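Side-chain contact in uncharacterized protein AF_1382 (Archaeoglobus fulgidus DSM 4304, PDB 2QVO), which is of unknown function but has a winged-helix-like fold, consistent with a role in binding DNA: residues L18-Y23 with S38-P43. Numbering follows the deposited sequence.
Sequences LMTIYY and SKVNSP
T20 meets K39 and V40 through both branches of its side chain, one polar and one methyl, where helix 12-26 passes the C-terminal end of helix 33-39. The nonpolar part is small. CG2 of T20 rests 4.0 Å from CB of K39, an ordinary van der Waals distance. The lysine meets this methyl with the root of its side chain, CB being nearest, and the bend at chi2 (-73°) then leads the rest of the chain, with its ammonium group, away from the threonine.

The second touch is a mixed one. OG1 of T20 lies 3.5 Å from CG1 of V40, a methyl against a hydroxyl oxygen, with no hydrogen bond between the two segments. That oxygen has its partner in its own helix, where it is hydrogen-bonded to the carbonyl O of E16, one turn back. With chi1 at -62°, OG1 sits beside the backbone N and CG2 anti to it, which lets the hydroxyl reach back along the helix while the methyl meets K39.

Backbones stay well apart, the nearest CA atoms, those of T20 and K39, being 7.4 Å from each other. V40 is the first residue to leave helical geometry after helix 33-39, and its side chain also touches V47 of helix 44-56; T20 packs on Y35 as well. Deeper down, I21 reaches I36 and I51, so the same three helices meet again beneath this surface contact, as expected of the helical bundle of a winged-helix domain.

With the threonine's hydroxyl bound within its own helix and the lysine's charge directed elsewhere, dispersion between a few aliphatic carbons and one oxygen accounts for this slight junction of 97 Å².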
ATOM      1  N   LEU A  18       2.080  -1.027  -1.137  1.00 14.63           N
ATOM      2  CA  LEU A  18       2.226   0.401  -0.931  1.00 14.31           C
ATOM      3  C   LEU A  18       1.855   1.226  -2.158  1.00 14.03           C
ATOM      4  O   LEU A  18       1.156   2.239  -2.025  1.00 14.84           O
ATOM      5  CB  LEU A  18       3.676   0.724  -0.529  1.00 14.16           C
ATOM      6  CG  LEU A  18       3.909   2.199  -0.201  1.00 15.87           C
ATOM      7  CD1 LEU A  18       3.085   2.639   1.007  1.00 16.78           C
ATOM      8  CD2 LEU A  18       5.429   2.461   0.015  1.00 13.82           C
ATOM      9  N   MET A  19       2.337   0.814  -3.330  1.00 13.24           N
ATOM     10  CA  MET A  19       2.149   1.592  -4.550  1.00 14.24           C
ATOM     11  C   MET A  19       0.704   1.445  -5.008  1.00 13.86           C
ATOM     12  O   MET A  19       0.146   2.382  -5.551  1.00 13.22           O
ATOM     13  CB  MET A  19       3.137   1.195  -5.654  1.00 14.29           C
ATOM     14  CG  MET A  19       4.635   1.538  -5.292  1.00 15.30           C
ATOM     15  SD  MET A  19       4.875   3.148  -4.537  1.00 19.57           S
ATOM     16  CE  MET A  19       4.767   4.160  -6.004  1.00 20.96           C
ATOM     17  N   THR A  20       0.100   0.285  -4.739  1.00 14.07           N
ATOM     18  CA  THR A  20      -1.346   0.106  -5.016  1.00 13.80           C
ATOM     19  C   THR A  20      -2.216   1.088  -4.241  1.00 13.86           C
ATOM     20  O   THR A  20      -3.136   1.695  -4.806  1.00 14.14           O
ATOM     21  CB  THR A  20      -1.823  -1.353  -4.738  1.00 14.12           C
ATOM     22  OG1 THR A  20      -1.130  -2.253  -5.613  1.00 14.49           O
ATOM     23  CG2 THR A  20      -3.328  -1.484  -4.988  1.00 13.54           C
ATOM     24  N   ILE A  21      -1.944   1.245  -2.947  1.00 13.19           N
ATOM     25  CA  ILE A  21      -2.659   2.219  -2.121  1.00 13.26           C
ATOM     26  C   ILE A  21      -2.440   3.624  -2.675  1.00 14.21           C
ATOM     27  O   ILE A  21      -3.378   4.406  -2.793  1.00 13.93           O
ATOM     28  CB  ILE A  21      -2.193   2.155  -0.639  1.00 13.66           C
ATOM     29  CG1 ILE A  21      -2.402   0.743  -0.074  1.00 12.15           C
ATOM     30  CG2 ILE A  21      -2.912   3.210   0.242  1.00 13.26           C
ATOM     31  CD1 ILE A  21      -1.676   0.501   1.264  1.00 13.68           C
ATOM     32  N   TYR A  22      -1.188   3.933  -2.999  1.00 14.21           N
ATOM     33  CA  TYR A  22      -0.814   5.235  -3.537  1.00 15.35           C
ATOM     34  C   TYR A  22      -1.622   5.588  -4.801  1.00 15.08           C
ATOM     35  O   TYR A  22      -2.310   6.626  -4.838  1.00 15.58           O
ATOM     36  CB  TYR A  22       0.699   5.252  -3.803  1.00 15.86           C
ATOM     37  CG  TYR A  22       1.203   6.512  -4.474  1.00 17.52           C
ATOM     38  CD1 TYR A  22       1.348   7.702  -3.752  1.00 18.58           C
ATOM     39  CD2 TYR A  22       1.522   6.511  -5.827  1.00 18.54           C
ATOM     40  CE1 TYR A  22       1.805   8.867  -4.381  1.00 20.72           C
ATOM     41  CE2 TYR A  22       1.986   7.665  -6.461  1.00 21.84           C
ATOM     42  CZ  TYR A  22       2.123   8.828  -5.737  1.00 19.79           C
ATOM     43  OH  TYR A  22       2.569   9.959  -6.387  1.00 22.59           O
ATOM     44  N   TYR A  23      -1.556   4.726  -5.811  1.00 15.01           N
ATOM     45  CA  TYR A  23      -2.223   4.994  -7.087  1.00 14.96           C
ATOM     46  C   TYR A  23      -3.741   4.977  -6.969  1.00 14.13           C
ATOM     47  O   TYR A  23      -4.417   5.795  -7.576  1.00 12.89           O
ATOM     48  CB  TYR A  23      -1.753   4.047  -8.181  1.00 16.48           C
ATOM     49  CG  TYR A  23      -0.365   4.401  -8.661  1.00 19.06           C
ATOM     50  CD1 TYR A  23      -0.129   5.607  -9.336  1.00 20.59           C
ATOM     51  CD2 TYR A  23       0.707   3.556  -8.421  1.00 19.99           C
ATOM     52  CE1 TYR A  23       1.136   5.948  -9.773  1.00 22.27           C
ATOM     53  CE2 TYR A  23       1.991   3.892  -8.846  1.00 21.82           C
ATOM     54  CZ  TYR A  23       2.191   5.087  -9.523  1.00 21.78           C
ATOM     55  OH  TYR A  23       3.452   5.425  -9.958  1.00 23.44           O
ATOM     56  N   SER A  38      -7.004  -7.811  -4.797  1.00 24.75           N
ATOM     57  CA  SER A  38      -7.318  -8.123  -6.217  1.00 25.49           C
ATOM     58  C   SER A  38      -6.180  -7.726  -7.165  1.00 25.90           C
ATOM     59  O   SER A  38      -5.996  -8.349  -8.221  1.00 26.96           O
ATOM     60  CB  SER A  38      -8.635  -7.480  -6.677  1.00 26.30           C
ATOM     61  OG  SER A  38      -8.477  -6.112  -7.060  1.00 27.71           O
ATOM     62  N   LYS A  39      -5.420  -6.706  -6.767  1.00 24.69           N
ATOM     63  CA  LYS A  39      -4.365  -6.110  -7.596  1.00 24.46           C
ATOM     64  C   LYS A  39      -2.974  -6.711  -7.416  1.00 24.53           C
ATOM     65  O   LYS A  39      -2.159  -6.690  -8.337  1.00 24.90           O
ATOM     66  CB  LYS A  39      -4.279  -4.610  -7.302  1.00 24.44           C
ATOM     67  CG  LYS A  39      -5.426  -3.799  -7.844  1.00 25.59           C
ATOM     68  CD  LYS A  39      -5.328  -3.658  -9.362  1.00 27.23           C
ATOM     69  CE  LYS A  39      -6.699  -3.412  -9.939  1.00 29.13           C
ATOM     70  NZ  LYS A  39      -6.795  -3.810 -11.370  1.00 29.27           N
ATOM     71  N   VAL A  40      -2.677  -7.207  -6.223  1.00 24.28           N
ATOM     72  CA  VAL A  40      -1.330  -7.713  -5.940  1.00 24.75           C
ATOM     73  C   VAL A  40      -1.312  -9.250  -5.982  1.00 24.88           C
ATOM     74  O   VAL A  40      -2.352  -9.885  -6.131  1.00 24.98           O
ATOM     75  CB  VAL A  40      -0.749  -7.161  -4.605  1.00 24.55           C
ATOM     76  CG1 VAL A  40      -0.729  -5.626  -4.621  1.00 24.76           C
ATOM     77  CG2 VAL A  40      -1.527  -7.671  -3.411  1.00 24.92           C
ATOM     78  N   ASN A  41      -0.131  -9.836  -5.874  1.00 25.28           N
ATOM     79  CA  ASN A  41      -0.020 -11.295  -5.855  1.00 26.11           C
ATOM     80  C   ASN A  41       0.224 -11.839  -4.447  1.00 26.12           C
ATOM     81  O   ASN A  41       1.220 -12.532  -4.198  1.00 27.01           O
ATOM     82  CB  ASN A  41       1.055 -11.772  -6.842  1.00 26.40           C
ATOM     83  CG  ASN A  41       0.537 -11.853  -8.267  0.60 26.91           C
ATOM     84  N   SER A  42      -0.696 -11.507  -3.536  1.00 25.22           N
ATOM     85  CA  SER A  42      -0.671 -11.977  -2.162  1.00 24.52           C
ATOM     86  C   SER A  42      -2.076 -12.393  -1.718  1.00 22.96           C
ATOM     87  O   SER A  42      -3.070 -11.785  -2.127  1.00 22.98           O
ATOM     88  CB  SER A  42      -0.152 -10.881  -1.221  1.00 24.47           C
ATOM     89  OG  SER A  42       1.258 -10.753  -1.274  1.00 25.82           O
ATOM     90  N   PRO A  43      -2.157 -13.418  -0.859  1.00 21.63           N
ATOM     91  CA  PRO A  43      -3.433 -13.787  -0.239  1.00 20.46           C
ATOM     92  C   PRO A  43      -3.918 -12.678   0.695  1.00 19.30           C
ATOM     93  O   PRO A  43      -3.117 -11.891   1.177  1.00 18.02           O
ATOM     94  CB  PRO A  43      -3.080 -15.032   0.580  1.00 20.35           C
ATOM     95  CG  PRO A  43      -1.787 -15.511   0.056  1.00 20.99           C
ATOM     96  CD  PRO A  43      -1.062 -14.295  -0.415  1.00 21.83           C
TER